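Local atomic coordinates of trans-isoprenyl diphosphate synthase (Caulobacter crescentus, PDB entry 3OYR), a protein that probably catalyses the chain elongation of farnesyl diphosphate with isopentenyl diphosphate to all-trans-octaprenyl diphosphate, the precursor of quinone side chains, using magnesium. Residues D312-A317 with E335-A340; L156-R161 with A216-G221; A77-A82 with A322-N327; P70-A75 with E194-A199; E142-T147 with K151-L156. All coordinates share one frame; numbering follows the deposited sequence.

Contact 1: D312-A317 with E335-A340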
# COMPACT_ATOMS: atom_id res chain seq x y z
N ASP B 312 13.16 7.76 -28.31
CA ASP B 312 12.24 6.93 -29.12
C ASP B 312 10.87 6.78 -28.46
O ASP B 312 9.83 6.90 -29.10
CB ASP B 312 12.84 5.54 -29.37
CG ASP B 312 13.94 5.54 -30.43
OD1 ASP B 312 14.18 6.60 -31.05
OD2 ASP B 312 14.56 4.47 -30.64
N TYR B 313 10.87 6.54 -27.15
CA TYR B 313 9.63 6.47 -26.38
C TYR B 313 8.96 7.83 -26.29
O TYR B 313 7.73 7.92 -26.42
CB TYR B 313 9.86 5.84 -25.00
CG TYR B 313 10.04 4.34 -25.09
CD1 TYR B 313 11.27 3.75 -24.81
CD2 TYR B 313 8.99 3.51 -25.47
CE1 TYR B 313 11.43 2.37 -24.88
CE2 TYR B 313 9.16 2.13 -25.58
CZ TYR B 313 10.38 1.58 -25.27
OH TYR B 313 10.56 0.23 -25.36
N ALA B 314 9.75 8.89 -26.15
CA ALA B 314 9.19 10.26 -26.14
C ALA B 314 8.49 10.63 -27.45
O ALA B 314 7.45 11.30 -27.41
CB ALA B 314 10.23 11.28 -25.79
N ASP B 315 9.06 10.19 -28.59
CA ASP B 315 8.41 10.37 -29.91
C ASP B 315 7.09 9.64 -29.98
O ASP B 315 6.11 10.16 -30.54
CB ASP B 315 9.34 9.88 -31.06
CG ASP B 315 10.59 10.74 -31.20
OD1 ASP B 315 10.64 11.85 -30.63
OD2 ASP B 315 11.55 10.30 -31.87
N LYS B 316 7.06 8.43 -29.43
CA LYS B 316 5.84 7.62 -29.37
C LYS B 316 4.80 8.34 -28.51
O LYS B 316 3.62 8.42 -28.89
CB LYS B 316 6.14 6.22 -28.81
CG LYS B 316 6.88 5.26 -29.77
CD LYS B 316 7.36 4.02 -29.03
CE LYS B 316 8.03 3.03 -29.98
NZ LYS B 316 7.15 1.88 -30.35
N ALA B 317 5.23 8.91 -27.38
CA ALA B 317 4.30 9.69 -26.52
C ALA B 317 3.70 10.88 -27.26
O ALA B 317 2.48 11.08 -27.22
CB ALA B 317 4.97 10.14 -25.21
N GLU B 335 5.86 19.05 -24.87
CA GLU B 335 7.07 19.60 -24.27
C GLU B 335 7.50 18.77 -23.06
O GLU B 335 8.70 18.64 -22.78
CB GLU B 335 6.88 21.09 -23.92
CG GLU B 335 6.80 22.00 -25.16
CD GLU B 335 6.42 23.44 -24.84
OE1 GLU B 335 5.87 23.71 -23.75
OE2 GLU B 335 6.66 24.32 -25.69
N LEU B 336 6.53 18.20 -22.35
CA LEU B 336 6.83 17.31 -21.22
C LEU B 336 7.53 16.02 -21.67
O LEU B 336 8.45 15.53 -20.99
CB LEU B 336 5.56 16.99 -20.41
CG LEU B 336 5.66 15.96 -19.27
CD1 LEU B 336 6.49 16.52 -18.10
CD2 LEU B 336 4.29 15.53 -18.80
N ALA B 337 7.10 15.49 -22.81
CA ALA B 337 7.72 14.30 -23.40
C ALA B 337 9.22 14.50 -23.67
O ALA B 337 10.02 13.63 -23.35
CB ALA B 337 6.97 13.89 -24.68
N ASP B 338 9.58 15.65 -24.24
CA ASP B 338 10.98 16.01 -24.45
C ASP B 338 11.71 16.25 -23.15
O ASP B 338 12.89 15.89 -23.00
CB ASP B 338 11.07 17.25 -25.37
CG ASP B 338 10.68 16.94 -26.81
OD1 ASP B 338 10.77 15.75 -27.21
OD2 ASP B 338 10.26 17.85 -27.53
N PHE B 339 10.99 16.86 -22.20
CA PHE B 339 11.54 17.12 -20.89
C PHE B 339 11.88 15.83 -20.14
O PHE B 339 12.91 15.76 -19.47
CB PHE B 339 10.61 18.00 -20.05
CG PHE B 339 11.15 18.31 -18.69
CD1 PHE B 339 12.15 19.27 -18.53
CD2 PHE B 339 10.70 17.63 -17.56
CE1 PHE B 339 12.66 19.57 -17.27
CE2 PHE B 339 11.22 17.92 -16.30
CZ PHE B 339 12.19 18.89 -16.15
N ALA B 340 11.01 14.83 -20.25
CA ALA B 340 11.28 13.51 -19.66
C ALA B 340 12.67 12.98 -20.02
O ALA B 340 13.36 12.43 -19.17
CB ALA B 340 10.20 12.51 -20.03

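Contact 2: L156-R161 with A216-G221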
# COMPACT_ATOMS: atom_id res chain seq x y z
N LEU B 156 -6.65 2.81 -11.43
CA LEU B 156 -5.57 3.02 -10.44
C LEU B 156 -5.31 1.85 -9.51
O LEU B 156 -4.18 1.68 -9.01
CB LEU B 156 -5.80 4.33 -9.64
CG LEU B 156 -5.43 5.48 -10.59
CD1 LEU B 156 -6.23 6.73 -10.31
CD2 LEU B 156 -3.95 5.77 -10.51
N ALA B 157 -6.35 1.07 -9.21
CA ALA B 157 -6.19 -0.20 -8.48
C ALA B 157 -5.26 -1.15 -9.25
O ALA B 157 -4.28 -1.71 -8.70
CB ALA B 157 -7.53 -0.87 -8.22
N ARG B 158 -5.55 -1.28 -10.54
CA ARG B 158 -4.75 -2.08 -11.45
C ARG B 158 -3.33 -1.55 -11.49
O ARG B 158 -2.37 -2.32 -11.29
CB ARG B 158 -5.38 -2.11 -12.86
CG ARG B 158 -4.54 -3.00 -13.81
CD ARG B 158 -4.93 -2.97 -15.28
NE ARG B 158 -3.80 -3.50 -16.08
CZ ARG B 158 -2.81 -2.77 -16.59
NH1 ARG B 158 -1.83 -3.36 -17.26
NH2 ARG B 158 -2.77 -1.44 -16.43
N ALA B 159 -3.17 -0.24 -11.67
CA ALA B 159 -1.82 0.37 -11.71
C ALA B 159 -1.04 0.06 -10.45
O ALA B 159 0.13 -0.30 -10.52
CB ALA B 159 -1.89 1.86 -11.93
N SER B 160 -1.70 0.14 -9.29
CA SER B 160 -1.01 -0.10 -8.03
C SER B 160 -0.56 -1.55 -7.87
O SER B 160 0.50 -1.80 -7.27
CB SER B 160 -1.88 0.28 -6.84
OG SER B 160 -2.29 1.63 -6.93
N ARG B 161 -1.34 -2.48 -8.41
CA ARG B 161 -1.00 -3.89 -8.36
C ARG B 161 0.22 -4.15 -9.25
O ARG B 161 1.14 -4.87 -8.85
CB ARG B 161 -2.20 -4.72 -8.80
CG ARG B 161 -2.01 -6.24 -8.75
CD ARG B 161 -1.81 -6.80 -10.16
NE ARG B 161 -2.95 -6.47 -11.02
CZ ARG B 161 -2.98 -6.66 -12.34
NH1 ARG B 161 -1.91 -7.15 -12.96
NH2 ARG B 161 -4.06 -6.35 -13.03
N ALA B 216 -5.85 6.89 -26.20
CA ALA B 216 -4.78 7.76 -26.72
C ALA B 216 -3.94 8.38 -25.61
O ALA B 216 -2.71 8.40 -25.66
CB ALA B 216 -5.36 8.84 -27.60
N LEU B 217 -4.63 8.85 -24.58
CA LEU B 217 -3.98 9.49 -23.45
C LEU B 217 -3.22 8.50 -22.59
O LEU B 217 -2.10 8.79 -22.14
CB LEU B 217 -5.01 10.29 -22.64
CG LEU B 217 -5.10 11.70 -23.23
CD1 LEU B 217 -6.43 12.38 -22.85
CD2 LEU B 217 -3.88 12.55 -22.81
N ARG B 218 -3.81 7.33 -22.39
CA ARG B 218 -3.12 6.19 -21.80
C ARG B 218 -1.82 5.88 -22.53
O ARG B 218 -0.76 5.75 -21.90
CB ARG B 218 -4.00 4.95 -21.78
CG ARG B 218 -3.29 3.80 -21.15
CD ARG B 218 -4.06 2.51 -21.08
NE ARG B 218 -3.18 1.52 -20.48
CZ ARG B 218 -2.86 1.45 -19.19
NH1 ARG B 218 -3.38 2.29 -18.28
NH2 ARG B 218 -2.02 0.52 -18.80
N ASP B 219 -1.90 5.78 -23.86
CA ASP B 219 -0.75 5.55 -24.75
C ASP B 219 0.33 6.62 -24.54
O ASP B 219 1.52 6.30 -24.52
CB ASP B 219 -1.26 5.59 -26.21
CG ASP B 219 -0.27 5.02 -27.23
OD1 ASP B 219 0.71 4.33 -26.86
OD2 ASP B 219 -0.50 5.27 -28.45
N TYR B 220 -0.09 7.88 -24.40
CA TYR B 220 0.82 9.00 -24.15
C TYR B 220 1.57 8.77 -22.84
O TYR B 220 2.79 8.83 -22.81
CB TYR B 220 0.09 10.38 -24.14
CG TYR B 220 0.95 11.48 -23.59
CD1 TYR B 220 1.90 12.11 -24.39
CD2 TYR B 220 0.87 11.86 -22.24
CE1 TYR B 220 2.74 13.10 -23.89
CE2 TYR B 220 1.72 12.85 -21.74
CZ TYR B 220 2.63 13.47 -22.57
OH TYR B 220 3.46 14.43 -22.05
N GLY B 221 0.83 8.50 -21.77
CA GLY B 221 1.42 8.33 -20.45
C GLY B 221 2.34 7.12 -20.35
O GLY B 221 3.41 7.22 -19.75
O HOH W 1 0.01 -1.60 -19.61

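Contact 3: A77-A82 with A322-N327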
# COMPACT_ATOMS: atom_id res chain seq x y z
N ALA B 77 -7.37 15.47 -18.27
CA ALA B 77 -8.77 15.84 -18.05
C ALA B 77 -9.19 17.07 -18.86
O ALA B 77 -10.28 17.09 -19.48
CB ALA B 77 -9.04 16.05 -16.55
N ARG B 78 -8.34 18.09 -18.87
CA ARG B 78 -8.59 19.31 -19.65
C ARG B 78 -8.48 19.10 -21.16
O ARG B 78 -9.28 19.66 -21.92
CB ARG B 78 -7.64 20.43 -19.21
CG ARG B 78 -7.85 20.92 -17.76
CD ARG B 78 -9.24 21.48 -17.56
NE ARG B 78 -9.51 21.92 -16.18
CZ ARG B 78 -10.74 22.19 -15.72
NH1 ARG B 78 -11.79 22.07 -16.51
NH2 ARG B 78 -10.91 22.58 -14.46
N LEU B 79 -7.52 18.28 -21.60
CA LEU B 79 -7.40 17.92 -23.02
C LEU B 79 -8.63 17.16 -23.48
O LEU B 79 -9.19 17.45 -24.55
CB LEU B 79 -6.11 17.13 -23.32
CG LEU B 79 -5.67 16.90 -24.78
CD1 LEU B 79 -5.65 18.19 -25.61
CD2 LEU B 79 -4.31 16.20 -24.86
N ALA B 80 -9.10 16.22 -22.65
CA ALA B 80 -10.34 15.50 -22.94
C ALA B 80 -11.61 16.35 -22.76
O ALA B 80 -12.70 15.91 -23.11
CB ALA B 80 -10.43 14.20 -22.14
N GLY B 81 -11.47 17.57 -22.24
CA GLY B 81 -12.59 18.51 -22.13
C GLY B 81 -13.53 18.20 -20.98
O GLY B 81 -14.72 18.03 -21.18
N ALA B 82 -12.99 18.13 -19.76
CA ALA B 82 -13.81 17.92 -18.55
C ALA B 82 -14.68 19.15 -18.25
O ALA B 82 -14.29 20.28 -18.52
CB ALA B 82 -12.92 17.59 -17.36
N ALA B 322 -1.79 12.61 -31.49
CA ALA B 322 -2.15 13.05 -32.85
C ALA B 322 -3.61 13.38 -33.08
O ALA B 322 -3.90 14.31 -33.83
CB ALA B 322 -1.70 12.01 -33.87
N MET B 323 -4.52 12.60 -32.48
CA MET B 323 -5.97 12.81 -32.67
C MET B 323 -6.50 14.07 -31.98
O MET B 323 -7.62 14.52 -32.24
CB MET B 323 -6.78 11.58 -32.18
CG MET B 323 -6.99 11.47 -30.65
SD MET B 323 -8.17 10.22 -30.07
CE MET B 323 -9.74 10.92 -30.63
N PHE B 324 -5.70 14.65 -31.08
CA PHE B 324 -6.17 15.82 -30.35
C PHE B 324 -5.90 17.10 -31.14
O PHE B 324 -4.97 17.13 -31.93
CB PHE B 324 -5.55 15.87 -28.95
CG PHE B 324 -6.07 14.78 -28.05
CD1 PHE B 324 -5.31 13.62 -27.83
CD2 PHE B 324 -7.31 14.90 -27.42
CE1 PHE B 324 -5.79 12.61 -27.01
CE2 PHE B 324 -7.79 13.89 -26.60
CZ PHE B 324 -7.03 12.74 -26.40
N PRO B 325 -6.74 18.14 -30.95
CA PRO B 325 -6.45 19.47 -31.51
C PRO B 325 -5.10 19.98 -31.04
O PRO B 325 -4.71 19.74 -29.88
CB PRO B 325 -7.55 20.35 -30.91
CG PRO B 325 -8.67 19.43 -30.58
CD PRO B 325 -8.04 18.11 -30.25
N ALA B 326 -4.40 20.69 -31.92
CA ALA B 326 -3.10 21.25 -31.58
C ALA B 326 -3.30 22.52 -30.75
O ALA B 326 -3.12 23.63 -31.26
CB ALA B 326 -2.28 21.52 -32.85
N ASN B 327 -3.69 22.35 -29.49
CA ASN B 327 -3.88 23.48 -28.57
C ASN B 327 -2.74 23.59 -27.56
O ASN B 327 -1.73 22.90 -27.69
CB ASN B 327 -5.25 23.38 -27.88
CG ASN B 327 -5.44 22.08 -27.09
OD1 ASN B 327 -4.50 21.48 -26.57
ND2 ASN B 327 -6.68 21.67 -26.98

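Contact 4: P70-A75 with E194-A199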
# COMPACT_ATOMS: atom_id res chain seq x y z
N PRO B 70 0.25 14.00 -10.92
CA PRO B 70 -1.03 14.77 -10.87
C PRO B 70 -1.19 15.77 -12.01
O PRO B 70 -2.33 15.98 -12.46
CB PRO B 70 -0.99 15.50 -9.51
CG PRO B 70 0.42 15.38 -9.01
CD PRO B 70 0.98 14.11 -9.64
N LEU B 71 -0.09 16.39 -12.45
CA LEU B 71 -0.09 17.28 -13.61
C LEU B 71 -0.64 16.59 -14.85
O LEU B 71 -1.42 17.18 -15.61
CB LEU B 71 1.32 17.83 -13.92
CG LEU B 71 1.80 18.98 -13.05
CD1 LEU B 71 3.27 19.34 -13.35
CD2 LEU B 71 0.90 20.17 -13.17
N MET B 72 -0.23 15.34 -15.05
CA MET B 72 -0.71 14.59 -16.20
C MET B 72 -2.20 14.25 -16.10
O MET B 72 -2.90 14.32 -17.10
CB MET B 72 0.16 13.36 -16.47
CG MET B 72 1.43 13.74 -17.20
SD MET B 72 2.72 12.51 -17.08
CE MET B 72 1.85 11.15 -17.90
N THR B 73 -2.67 13.92 -14.90
CA THR B 73 -4.09 13.73 -14.67
C THR B 73 -4.83 15.02 -15.02
O THR B 73 -5.83 14.99 -15.75
CB THR B 73 -4.40 13.37 -13.20
OG1 THR B 73 -3.69 12.17 -12.84
CG2 THR B 73 -5.92 13.16 -12.97
N VAL B 74 -4.34 16.15 -14.52
CA VAL B 74 -4.92 17.46 -14.83
C VAL B 74 -4.91 17.73 -16.35
O VAL B 74 -5.96 17.99 -16.95
CB VAL B 74 -4.25 18.62 -14.03
CG1 VAL B 74 -4.65 19.97 -14.62
CG2 VAL B 74 -4.63 18.53 -12.55
N ALA B 75 -3.74 17.63 -16.95
CA ALA B 75 -3.62 17.80 -18.42
C ALA B 75 -4.55 16.91 -19.25
O ALA B 75 -5.19 17.38 -20.21
CB ALA B 75 -2.16 17.60 -18.87
N GLU B 194 3.45 2.44 -15.87
CA GLU B 194 2.04 2.18 -15.63
C GLU B 194 1.29 3.26 -14.83
O GLU B 194 0.15 3.59 -15.14
CB GLU B 194 1.85 0.83 -14.94
CG GLU B 194 0.57 0.15 -15.33
CD GLU B 194 0.66 -0.43 -16.73
OE1 GLU B 194 1.59 -1.22 -17.03
OE2 GLU B 194 -0.20 -0.09 -17.53
N LEU B 195 1.94 3.82 -13.81
CA LEU B 195 1.36 4.92 -13.01
C LEU B 195 1.16 6.21 -13.87
O LEU B 195 0.11 6.90 -13.78
CB LEU B 195 2.22 5.19 -11.76
CG LEU B 195 1.55 6.11 -10.73
CD1 LEU B 195 0.10 5.67 -10.44
CD2 LEU B 195 2.36 6.12 -9.47
N PHE B 196 2.12 6.48 -14.76
CA PHE B 196 1.98 7.55 -15.75
C PHE B 196 0.84 7.29 -16.71
O PHE B 196 0.05 8.20 -16.94
CB PHE B 196 3.26 7.77 -16.55
CG PHE B 196 4.31 8.59 -15.83
CD1 PHE B 196 5.45 8.00 -15.32
CD2 PHE B 196 4.15 9.97 -15.67
CE1 PHE B 196 6.41 8.77 -14.67
CE2 PHE B 196 5.09 10.74 -15.02
CZ PHE B 196 6.23 10.15 -14.53
N ALA B 197 0.76 6.06 -17.25
CA ALA B 197 -0.36 5.69 -18.10
C ALA B 197 -1.70 5.84 -17.37
O ALA B 197 -2.65 6.37 -17.94
CB ALA B 197 -0.20 4.26 -18.59
N ALA B 198 -1.78 5.31 -16.15
CA ALA B 198 -2.96 5.39 -15.27
C ALA B 198 -3.38 6.82 -14.94
O ALA B 198 -4.59 7.15 -15.01
CB ALA B 198 -2.74 4.63 -13.97
N ALA B 199 -2.40 7.66 -14.60
CA ALA B 199 -2.65 9.08 -14.33
C ALA B 199 -3.34 9.76 -15.50
O ALA B 199 -4.36 10.43 -15.29
CB ALA B 199 -1.37 9.83 -13.95

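Contact 5: E142-T147 with K151-L156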
# COMPACT_ATOMS: atom_id res chain seq x y z
N GLU B 142 -9.79 6.18 -0.77
CA GLU B 142 -10.84 7.00 -0.21
C GLU B 142 -11.18 8.19 -1.12
O GLU B 142 -12.35 8.44 -1.39
CB GLU B 142 -10.46 7.48 1.20
CG GLU B 142 -10.65 6.42 2.26
CD GLU B 142 -10.70 7.02 3.66
OE1 GLU B 142 -11.77 6.96 4.32
OE2 GLU B 142 -9.67 7.56 4.10
N LEU B 143 -10.15 8.88 -1.62
CA LEU B 143 -10.34 10.00 -2.55
C LEU B 143 -11.04 9.59 -3.83
O LEU B 143 -11.98 10.24 -4.31
CB LEU B 143 -8.98 10.62 -2.90
CG LEU B 143 -8.52 11.69 -1.93
CD1 LEU B 143 -7.03 11.92 -2.10
CD2 LEU B 143 -9.36 12.98 -2.16
N MET B 144 -10.57 8.49 -4.39
CA MET B 144 -11.16 7.96 -5.61
C MET B 144 -12.59 7.57 -5.45
O MET B 144 -13.39 7.86 -6.32
CB MET B 144 -10.33 6.81 -6.11
CG MET B 144 -9.03 7.34 -6.61
SD MET B 144 -8.14 6.19 -7.61
CE MET B 144 -7.70 4.96 -6.39
N VAL B 145 -12.91 6.95 -4.32
CA VAL B 145 -14.30 6.63 -3.97
C VAL B 145 -15.21 7.87 -4.03
O VAL B 145 -16.32 7.81 -4.58
CB VAL B 145 -14.38 5.94 -2.58
CG1 VAL B 145 -15.79 5.93 -2.08
CG2 VAL B 145 -13.83 4.48 -2.64
N GLU B 146 -14.72 8.99 -3.50
CA GLU B 146 -15.48 10.25 -3.52
C GLU B 146 -15.87 10.73 -4.91
O GLU B 146 -16.92 11.36 -5.08
CB GLU B 146 -14.71 11.37 -2.81
CG GLU B 146 -14.69 11.28 -1.29
CD GLU B 146 -13.67 12.22 -0.66
OE1 GLU B 146 -13.03 11.80 0.32
OE2 GLU B 146 -13.51 13.37 -1.13
N THR B 147 -15.03 10.47 -5.91
CA THR B 147 -15.32 10.89 -7.28
C THR B 147 -16.45 10.07 -7.91
O THR B 147 -17.02 10.49 -8.93
CB THR B 147 -14.09 10.75 -8.20
OG1 THR B 147 -13.93 9.38 -8.57
CG2 THR B 147 -12.84 11.22 -7.50
N LYS B 151 -14.63 3.37 -13.07
CA LYS B 151 -13.61 3.13 -14.08
C LYS B 151 -12.27 3.74 -13.65
O LYS B 151 -11.23 3.07 -13.73
CB LYS B 151 -14.07 3.67 -15.45
CG LYS B 151 -13.09 3.44 -16.60
CD LYS B 151 -12.93 1.97 -16.99
CE LYS B 151 -12.03 1.84 -18.24
NZ LYS B 151 -12.02 0.48 -18.84
N ALA B 152 -12.28 4.96 -13.11
CA ALA B 152 -11.02 5.55 -12.70
C ALA B 152 -10.42 4.77 -11.54
O ALA B 152 -9.21 4.61 -11.44
CB ALA B 152 -11.19 7.02 -12.34
N LEU B 153 -11.29 4.27 -10.66
CA LEU B 153 -10.83 3.43 -9.55
C LEU B 153 -10.22 2.10 -10.00
O LEU B 153 -9.20 1.66 -9.47
CB LEU B 153 -11.96 3.20 -8.56
CG LEU B 153 -11.47 3.14 -7.12
CD1 LEU B 153 -12.51 3.71 -6.19
CD2 LEU B 153 -11.15 1.71 -6.71
N GLU B 154 -10.81 1.45 -10.99
CA GLU B 154 -10.25 0.21 -11.56
C GLU B 154 -8.88 0.46 -12.19
O GLU B 154 -7.95 -0.34 -12.03
CB GLU B 154 -11.22 -0.38 -12.58
CG GLU B 154 -10.64 -1.38 -13.57
CD GLU B 154 -11.39 -1.30 -14.88
OE1 GLU B 154 -10.86 -0.71 -15.84
OE2 GLU B 154 -12.55 -1.78 -14.92
N ILE B 155 -8.76 1.60 -12.87
CA ILE B 155 -7.53 1.97 -13.54
C ILE B 155 -6.40 2.12 -12.54
O ILE B 155 -5.31 1.61 -12.75
CB ILE B 155 -7.71 3.28 -14.36
CG1 ILE B 155 -8.52 3.03 -15.64
CG2 ILE B 155 -6.38 3.86 -14.76
CD1 ILE B 155 -8.97 4.39 -16.29
N LEU B 156 -6.65 2.81 -11.43
CA LEU B 156 -5.57 3.02 -10.44
C LEU B 156 -5.31 1.85 -9.51
O LEU B 156 -4.18 1.68 -9.01
CB LEU B 156 -5.80 4.33 -9.64
CG LEU B 156 -5.43 5.48 -10.59
CD1 LEU B 156 -6.23 6.73 -10.31
CD2 LEU B 156 -3.95 5.77 -10.51

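Contact 1: D312-A317 with E335-A340
Helices 302-320 and 328-342 come close enough here that the CA atoms of Ala-314 and Ala-337 lie 5.1 Å apart, a close spacing, suited to small side chains. Three methyl groups do the touching. The CB atoms of Ala-314 and Ala-337 meet at 4.3 Å, and each methyl also lies against the other residue's carbonyl group: Ala-314 CB is 3.4 Å from Ala-337 O, while Ala-337 CB sits 3.8 Å from Ala-314 O. One turn along the first helix, the CB of Ala-317 reaches the CB of Ala-337 at 4.3 Å, putting the Ala-337 methyl against two alanines. No hydrogen bond crosses between the segments. At the border, Asp-338 has CG anti to its carbonyl carbon (chi1 -71°), which brings its carboxylate nearer to the first helix; there OD2 forms a salt bridge with Lys-318, beside the methyl contact. Tyr-313 and Leu-336 pack on helix 211-238, and Leu-336 also meets Met-72 of helix 68-79. Buried alanine-to-alanine packing of this sort draws helix backbones together, and in this protein it joins the last two helices of the all-helical isoprenoid synthase fold.

Contact 2: L156-R161 with A216-G221
Arg-158 meets Arg-218 through its guanidinium group. Its CB points toward helix 211-238, with CG anti to the backbone N (chi1 -179°), and the chain runs extended through CG and CD to NE without meeting the other segment. CZ is the first atom to come near, 4.0 Å from Arg-218 NH2. Beyond it the two branches part: NH1 makes a weak bond to a water, and NH2 comes to 3.2 Å from Arg-218 NH2. Both nitrogens are donors, and no hydrogen bond joins them. The side chains cross at about a right angle, their guanidinium planes turned 79° apart. The water is bound more firmly by Arg-218, lying in the plane at its guanidinium edge, 3.0 Å from NH2. With an alanine in place of Arg-158, Glu-194 would probably lose one of its two arginine partners and the water its weaker hold. Glu-194 of helix 181-206 sits between these arginines of helices 150-173 and 211-238: its OE2 forms salt bridges with NH2 of both, though the one to Arg-218 is modelled implausibly short and its exact geometry is doubtful. Arg-218 NH1 also binds Glu-201, so the two positive charges are probably balanced by acidic neighbours.

Contact 3: A77-A82 with A322-N327
A Schellman motif closes helix 68-79 here, and the contact sets that helix end against the loop between helices 302-320 and 328-342, just before Asn-327 caps the last of these. Gly-81 takes the positive phi of the motif, 77°, a value that favours glycine, and Ala-82 N bonds back to Ala-77 O at 2.9 Å. Leu-79 carries the contact from the helix side. With its CG anti to the backbone N (chi1 -168°), the side chain reaches across to the loop and divides its methyls between two partners. One branch, CD2, lies over a face of the Phe-324 ring as a CH-pi contact, 4.1 Å from the centroid and 17° off the normal; CG sits over the same face, 3.7 Å from Phe-324 CD2. Met-323 CG covers the opposite face from 3.9 Å above the plane, toward the rim, so that the ring is held between a leucine and a methionine. Ala-216 and Leu-217 of helix 211-238 also pack on Phe-324, while Trp-329 and Leu-333 of helix 328-342 pack on Leu-79. The other leucine branch faces the amide of Asn-327. Past the inverse gamma turn centred on Ala-326, this residue stands at the N-cap position, where its OD1 accepts a hydrogen bond from Arg-330 N. The same oxygen is touched by the leucine methyl, with Leu-79 CD1 lying 3.6 Å from Asn-327 OD1.

Contact 4: P70-A75 with E194-A199
Polar and apolar contacts lie side by side where Thr-73 and Met-72 of helix 68-79 meet Ala-199 and Phe-196 of helix 181-206. The short helix axes approach to 8.7 Å, with their N-to-C directions 31° apart. The polar part is, across the segments, one hydrogen bond: Thr-73 OG1 donates to Ala-199 O at 3.1 Å. Thr-73 OG1 stands anti to its own carbonyl carbon (chi1 -58°) and meets the acceptor from above the carbonyl plane, at a C=O to donor angle of 105°, rather than along a lone pair. It also makes a weak bond to Arg-69 O in its own helix. A CH...O contact is added, with Thr-73 CA 3.4 Å from Ala-199 O. The apolar part is a Met-aromatic contact: Met-72 SD lies at the Phe-196 ring edge, 4.5 Å from the centroid, though two deposited Met-72 conformers make this detail doubtful. A valine in place of Thr-73 would probably leave Ala-199 O without its hydroxyl donor. Phe-196 also meets Phe-228 of the dimethylallyl diphosphate pocket, and its side chain is about 5 Å from that ligand. An off-axis hydrogen bond and sulfur-to-ring packing thus fasten a buried helix pair that backs the substrate pocket.

Contact 5: E142-T147 with K151-L156
Met-144 and Leu-156 cross obliquely, while Val-145 and Leu-153 lie side by side and point the same way. Met-144 has its CG anti to the carbonyl carbon (chi1 -70°), and the chain then bends at its last torsion (chi3 -69°). That shape lays the thioether across Leu-156: the sulfur SD meets Leu-156 CD1 at 3.4 Å and its CB at 3.6 Å, and the terminal CE also rests on Leu-156 CB. Closer to the backbone, the CB of Met-144 takes up the CD1 methyl of Leu-153 at 3.8 Å. The same methyl reaches onward to Val-145, whose CG2 runs alongside it at 3.9 Å, so Leu-153 fits over two successive residues of the first helix. At the turn, Thr-147 OG1 donates to Met-144 O at 2.8 Å, in the carbonyl plane, and accepts from Ser-149 N, tying the end of the first helix to the start of the next. The two short axes run nearly antiparallel, at 155°, as expected of a helical hairpin with a brief turn. Helices 126-147 and 150-173 form its two arms. Met-144 also packs on Ala-93 of helix 87-109, Leu-156 on Ala-198 of helix 181-206, and at the subunit interface Val-145 touches Met-150, and Leu-153 touches Leu-153, of the second subunit.

How the contacts relate
Contact 4 is the hub. Its centre lies about 8 Å from that of contact 2, and Glu-194 of its second segment is the acid that pairs with both arginines there. Ala-198 packs on Leu-156, which belongs to both contact 2 and contact 5. Contact 3 takes up helix 68-79 just past the segment of contact 4, at its C-terminal end, and Phe-324 touches Leu-217 of contact 2. Contact 1 meets contact 4 where Leu-336 CD2 lies 3.7 Å from Met-72 CG, and contact 2 through Tyr-220. Contact 4 lies near the bound dimethylallyl diphosphate, about 5 Å from the Phe-196 side chain; that of Leu-156 is about 13 Å away. Contacts 2 and 5 both reach the second subunit.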